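Local structure of serine protease pet (Escherichia coli, 4OM9) at residues T91-M96 with I104-K109; N100-Q105 with S247-E252. The protein acts as a serine protease and enterotoxin of enteroaggregative Escherichia coli, a secreted autotransporter passenger that probably cleaves the host cytoskeletal protein alpha-fodrin. All coordinates share one frame; numbering follows the deposited sequence.

Interaction 1 (T91-M96 with I104-K109); sequences TQINRM and IQRLNK
Ile93 and Asn94 stand opposite the single residue Arg106, forming a classic beta bulge in the antiparallel hairpin of strands 88-97 and 102-107. Ile93 N reaches Arg106 O at 2.8 Å, while Asn94 N adds only a weak bond to the same oxygen. Beyond the bulge, regular pairing resumes, Met96 N bonding Ile104 O at 3.0 Å and Met96 CB resting on Ile104 CG2. The Ile93 and Arg106 side chains run alongside each other, Ile93 CD1 3.7 Å from Arg106 CG. Arg106 then bends at chi2 (87°), and its guanidinium continues to a salt bridge with Asp294 and a cation-pi contact with Phe257. On the face carrying Arg95 and Gln105, the amides of Gln92 and Gln105 are turned 71° apart, and Gln105 NE2 bonds an in-plane lone pair of Gln92 OE1 at 2.5 Å, a doubtful length, unusually short for such a bond; NE2 also bonds Ala80 O. Asn108 grips the backbone of Thr91 twice. Its N bonds Thr91 O at 2.6 Å, and chi1 of 62° sets CG between backbone N and carbonyl carbon, from where Asn108 OD1 takes Thr91 N at 2.7 Å, the donor above the plane of the Asn108 side-chain carbonyl.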
loop_
_atom_site.group_PDB
_atom_site.type_symbol
_atom_site.label_atom_id
_atom_site.label_comp_id
_atom_site.label_asym_id
_atom_site.label_seq_id
_atom_site.Cartn_x
_atom_site.Cartn_y
_atom_site.Cartn_z
ATOM N N THR A 91 11.616 27.770 22.530
ATOM C CA THR A 91 11.360 28.673 23.633
ATOM C C THR A 91 10.981 30.049 23.095
ATOM O O THR A 91 11.658 30.574 22.212
ATOM C CB THR A 91 12.596 28.756 24.560
ATOM O OG1 THR A 91 12.711 27.529 25.296
ATOM C CG2 THR A 91 12.485 29.934 25.538
ATOM N N GLN A 92 9.886 30.610 23.602
ATOM C CA GLN A 92 9.525 31.995 23.307
ATOM C C GLN A 92 10.594 32.928 23.886
ATOM O O GLN A 92 10.877 32.871 25.076
ATOM C CB GLN A 92 8.145 32.345 23.893
ATOM C CG GLN A 92 7.800 33.833 23.852
ATOM C CD GLN A 92 6.658 34.223 24.814
ATOM O OE1 GLN A 92 5.580 33.632 24.785
ATOM N NE2 GLN A 92 6.905 35.222 25.667
ATOM N N ILE A 93 11.191 33.780 23.064
ATOM C CA ILE A 93 12.181 34.699 23.607
ATOM C C ILE A 93 11.765 36.143 23.396
ATOM O O ILE A 93 12.436 37.050 23.847
ATOM C CB ILE A 93 13.610 34.458 23.005
ATOM C CG1 ILE A 93 13.589 34.518 21.475
ATOM C CG2 ILE A 93 14.162 33.150 23.504
ATOM C CD1 ILE A 93 14.043 35.856 20.914
ATOM N N ASN A 94 10.644 36.345 22.716
ATOM C CA ASN A 94 10.043 37.674 22.617
ATOM C C ASN A 94 8.593 37.558 22.184
ATOM O O ASN A 94 8.148 36.493 21.696
ATOM C CB ASN A 94 10.812 38.559 21.634
ATOM C CG ASN A 94 10.725 40.057 21.985
ATOM O OD1 ASN A 94 9.743 40.521 22.567
ATOM N ND2 ASN A 94 11.746 40.807 21.605
ATOM N N ARG A 95 7.854 38.647 22.356
ATOM C CA ARG A 95 6.455 38.673 21.949
ATOM C C ARG A 95 5.875 40.075 21.967
ATOM O O ARG A 95 6.440 40.999 22.567
ATOM C CB ARG A 95 5.600 37.761 22.842
ATOM C CG ARG A 95 5.604 38.130 24.316
ATOM C CD ARG A 95 4.425 37.489 25.049
ATOM N NE ARG A 95 4.383 37.958 26.431
ATOM C CZ ARG A 95 3.365 37.793 27.269
ATOM N NH1 ARG A 95 2.258 37.158 26.889
ATOM N NH2 ARG A 95 3.461 38.272 28.502
ATOM N N MET A 96 4.761 40.218 21.258
ATOM C CA MET A 96 3.941 41.408 21.315
ATOM C C MET A 96 2.495 40.988 21.584
ATOM O O MET A 96 2.045 39.894 21.229
ATOM C CB MET A 96 4.049 42.235 20.027
ATOM C CG MET A 96 5.143 43.300 20.050
ATOM S SD MET A 96 5.266 44.247 18.509
ATOM C CE MET A 96 3.682 45.037 18.494
ATOM N N ILE A 104 1.706 37.467 19.415
ATOM C CA ILE A 104 2.637 36.973 18.403
ATOM C C ILE A 104 3.997 36.759 19.063
ATOM O O ILE A 104 4.550 37.648 19.733
ATOM C CB ILE A 104 2.764 37.921 17.192
ATOM C CG1 ILE A 104 3.859 37.440 16.239
ATOM C CG2 ILE A 104 3.087 39.306 17.633
ATOM C CD1 ILE A 104 3.580 36.100 15.584
ATOM N N GLN A 105 4.506 35.550 18.881
ATOM C CA GLN A 105 5.666 35.060 19.590
ATOM C C GLN A 105 6.854 34.870 18.657
ATOM O O GLN A 105 6.696 34.440 17.502
ATOM C CB GLN A 105 5.357 33.721 20.274
ATOM C CG GLN A 105 4.339 33.755 21.410
ATOM C CD GLN A 105 4.059 32.350 21.932
ATOM O OE1 GLN A 105 3.597 31.481 21.189
ATOM N NE2 GLN A 105 4.365 32.115 23.201
ATOM N N ARG A 106 8.044 35.192 19.171
ATOM C CA ARG A 106 9.290 34.846 18.513
ATOM C C ARG A 106 9.930 33.703 19.287
ATOM O O ARG A 106 10.253 33.849 20.472
ATOM C CB ARG A 106 10.248 36.052 18.449
ATOM C CG ARG A 106 11.689 35.709 18.013
ATOM C CD ARG A 106 11.877 35.706 16.482
ATOM N NE ARG A 106 13.197 35.195 16.118
ATOM C CZ ARG A 106 13.787 35.332 14.931
ATOM N NH1 ARG A 106 13.188 35.979 13.939
ATOM N NH2 ARG A 106 15.000 34.806 14.738
ATOM N N LEU A 107 10.146 32.581 18.619
ATOM C CA LEU A 107 10.780 31.442 19.250
ATOM C C LEU A 107 12.299 31.530 19.099
ATOM O O LEU A 107 12.798 32.150 18.162
ATOM C CB LEU A 107 10.232 30.146 18.647
ATOM C CG LEU A 107 8.736 29.844 18.867
ATOM C CD1 LEU A 107 8.286 28.656 18.027
ATOM C CD2 LEU A 107 8.423 29.603 20.350
ATOM N N ASN A 108 13.033 30.910 20.016
ATOM C CA ASN A 108 14.501 30.967 20.001
ATOM C C ASN A 108 15.164 30.386 18.724
ATOM O O ASN A 108 16.253 30.822 18.364
ATOM C CB ASN A 108 15.072 30.243 21.226
ATOM C CG ASN A 108 14.708 28.782 21.239
ATOM O OD1 ASN A 108 13.603 28.414 20.844
ATOM N ND2 ASN A 108 15.644 27.931 21.660
ATOM N N LYS A 109 14.503 29.429 18.058
ATOM C CA LYS A 109 15.031 28.810 16.824
ATOM C C LYS A 109 13.968 28.611 15.745
ATOM O O LYS A 109 12.781 28.646 16.035
ATOM C CB LYS A 109 15.684 27.454 17.129
ATOM C CG LYS A 109 17.061 27.553 17.792
ATOM C CD LYS A 109 17.567 26.165 18.160
ATOM C CE LYS A 109 18.860 25.816 17.425
ATOM N NZ LYS A 109 19.195 24.367 17.607
#

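Interaction 2 (N100-Q105 with S247-E252); sequences NDFSIQ and SKTTNE
The Phe102 ring is met at its edge by Thr250, whose OG1 lies near the ring plane and 3.2 Å from Phe102 CZ. Thr249 comes to the same ring obliquely, its CB 4.1 Å from Phe102 CE2, and the two side chains pass alongside in opposite senses. The Phe102 side chain also touches Val68, Thr243 and Asp246, the last just before the helix. With CG anti to the backbone N (chi1 175°), Phe102 reaches out from strand 102-107 to the helix.

Two residues along, Ile104 fills the next position on the same side of the strand. Its CD1 touches Thr250 CG2 at 3.8 Å, the two side chains lying roughly perpendicular, and its CG2 meets the helix backbone at Thr249 O, 3.6 Å away. Thr250 therefore works with both branches: the methyl turns to isoleucine, while OG1, set beside its own backbone N, borders the phenylalanine and is hydrogen-bonded to Asp246 O one turn earlier. Thr249 OG1 is likewise held by Asp246, through OD2. Both buried hydroxyls thus have their partners on the residue just before the helix, and the contact across to the strand is left to van der Waals packing.

The axes of segments 102-105 and 247-252 run 29° apart and approach to 8.3 Å. On another side of the helix, Lys248 NZ and Glu252 OE2 form a salt bridge of 2.7 Å across one turn. Helix 247-255 directly follows strand 239-244 of one antiparallel sheet, yet packs on another, which contains strand 102-107, consistent with the chymotrypsin-like fold of clan PA peptidases, in which a C-terminal helix of the protease unit returns to the first beta-barrel.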
loop_
_atom_site.group_PDB
_atom_site.type_symbol
_atom_site.label_atom_id
_atom_site.label_comp_id
_atom_site.label_asym_id
_atom_site.label_seq_id
_atom_site.Cartn_x
_atom_site.Cartn_y
_atom_site.Cartn_z
ATOM N N ASN A 100 -6.793 43.091 22.943
ATOM C CA ASN A 100 -7.725 42.037 22.595
ATOM C C ASN A 100 -7.157 40.621 22.867
ATOM O O ASN A 100 -7.757 39.626 22.430
ATOM C CB ASN A 100 -8.125 42.172 21.120
ATOM C CG ASN A 100 -9.514 41.601 20.825
ATOM O OD1 ASN A 100 -10.450 41.725 21.630
ATOM N ND2 ASN A 100 -9.646 40.980 19.656
ATOM N N ASP A 101 -6.009 40.561 23.566
ATOM C CA ASP A 101 -5.435 39.317 24.122
ATOM C C ASP A 101 -4.647 38.558 23.055
ATOM O O ASP A 101 -4.335 37.371 23.199
ATOM C CB ASP A 101 -6.538 38.430 24.739
ATOM C CG ASP A 101 -5.999 37.200 25.470
ATOM O OD1 ASP A 101 -4.890 37.251 26.029
ATOM O OD2 ASP A 101 -6.708 36.163 25.492
ATOM N N PHE A 102 -4.295 39.261 21.985
ATOM C CA PHE A 102 -3.543 38.637 20.919
ATOM C C PHE A 102 -2.067 38.551 21.312
ATOM O O PHE A 102 -1.537 39.451 21.973
ATOM C CB PHE A 102 -3.716 39.408 19.612
ATOM C CG PHE A 102 -2.872 38.882 18.497
ATOM C CD1 PHE A 102 -3.237 37.720 17.817
ATOM C CD2 PHE A 102 -1.695 39.532 18.139
ATOM C CE1 PHE A 102 -2.456 37.223 16.792
ATOM C CE2 PHE A 102 -0.891 39.044 17.112
ATOM C CZ PHE A 102 -1.263 37.880 16.438
ATOM N N SER A 103 -1.409 37.468 20.899
ATOM C CA SER A 103 0.015 37.309 21.144
ATOM C C SER A 103 0.746 36.712 19.948
ATOM O O SER A 103 0.445 35.605 19.522
ATOM C CB SER A 103 0.256 36.441 22.375
ATOM O OG SER A 103 1.657 36.299 22.611
ATOM N N ILE A 104 1.706 37.467 19.415
ATOM C CA ILE A 104 2.637 36.973 18.403
ATOM C C ILE A 104 3.997 36.759 19.063
ATOM O O ILE A 104 4.550 37.648 19.733
ATOM C CB ILE A 104 2.764 37.921 17.192
ATOM C CG1 ILE A 104 3.859 37.440 16.239
ATOM C CG2 ILE A 104 3.087 39.306 17.633
ATOM C CD1 ILE A 104 3.580 36.100 15.584
ATOM N N GLN A 105 4.506 35.550 18.881
ATOM C CA GLN A 105 5.666 35.060 19.590
ATOM C C GLN A 105 6.854 34.870 18.657
ATOM O O GLN A 105 6.696 34.440 17.502
ATOM C CB GLN A 105 5.357 33.721 20.274
ATOM C CG GLN A 105 4.339 33.755 21.410
ATOM C CD GLN A 105 4.059 32.350 21.932
ATOM O OE1 GLN A 105 3.597 31.481 21.189
ATOM N NE2 GLN A 105 4.365 32.115 23.201
ATOM N N SER A 247 -2.637 40.789 12.003
ATOM C CA SER A 247 -1.539 41.021 11.073
ATOM C C SER A 247 -0.584 42.145 11.463
ATOM O O SER A 247 0.638 41.999 11.422
ATOM C CB SER A 247 -2.113 41.347 9.700
ATOM O OG SER A 247 -1.977 40.241 8.837
ATOM N N LYS A 248 -1.169 43.284 11.787
ATOM C CA LYS A 248 -0.433 44.480 12.118
ATOM C C LYS A 248 0.526 44.260 13.278
ATOM O O LYS A 248 1.698 44.611 13.195
ATOM C CB LYS A 248 -1.420 45.601 12.451
ATOM C CG LYS A 248 -0.784 46.876 12.955
ATOM C CD LYS A 248 -1.872 47.861 13.390
ATOM C CE LYS A 248 -1.269 49.187 13.790
ATOM N NZ LYS A 248 -0.121 48.991 14.732
ATOM N N THR A 249 0.027 43.689 14.366
ATOM C CA THR A 249 0.860 43.421 15.533
ATOM C C THR A 249 1.865 42.311 15.221
ATOM O O THR A 249 3.019 42.359 15.645
ATOM C CB THR A 249 0.002 43.022 16.749
ATOM O OG1 THR A 249 -0.992 44.031 16.989
ATOM C CG2 THR A 249 0.872 42.850 17.994
ATOM N N THR A 250 1.414 41.303 14.475
ATOM C CA THR A 250 2.305 40.248 14.016
ATOM C C THR A 250 3.478 40.817 13.230
ATOM O O THR A 250 4.632 40.441 13.450
ATOM C CB THR A 250 1.572 39.230 13.125
ATOM O OG1 THR A 250 0.558 38.578 13.897
ATOM C CG2 THR A 250 2.554 38.175 12.576
ATOM N N ASN A 251 3.179 41.727 12.311
ATOM C CA ASN A 251 4.193 42.241 11.410
ATOM C C ASN A 251 5.127 43.173 12.135
ATOM O O ASN A 251 6.311 43.271 11.804
ATOM C CB ASN A 251 3.547 42.926 10.209
ATOM C CG ASN A 251 3.013 41.920 9.203
ATOM O OD1 ASN A 251 3.407 40.746 9.221
ATOM N ND2 ASN A 251 2.124 42.367 8.325
ATOM N N GLU A 252 4.615 43.818 13.164
ATOM C CA GLU A 252 5.465 44.690 13.956
ATOM C C GLU A 252 6.455 43.852 14.758
ATOM O O GLU A 252 7.618 44.202 14.865
ATOM C CB GLU A 252 4.627 45.606 14.854
ATOM C CG GLU A 252 4.237 46.895 14.124
ATOM C CD GLU A 252 2.993 47.560 14.685
ATOM O OE1 GLU A 252 2.498 47.119 15.744
ATOM O OE2 GLU A 252 2.503 48.528 14.057
#

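The centres of interactions 1 and 2 are about 12 Å apart, and strand 102-107 serves both, with Ile104 and Gln105 belonging to each. Interaction 1 is local: its hairpin closes within a few residues. Interaction 2 spans 141 intervening residues, the whole of the second antiparallel sheet among them, before helix 247-255 returns. Met96 joins the two directly, its CE lying 3.6 Å from Thr249 CG2. The helix thus packs on both strands of the hairpin, with Ile104 and Met96 side by side against it. Short-range strand pairing builds the sheet, and a much later helix packs against it, so the chain that leaves the second sheet ends up packed on the first.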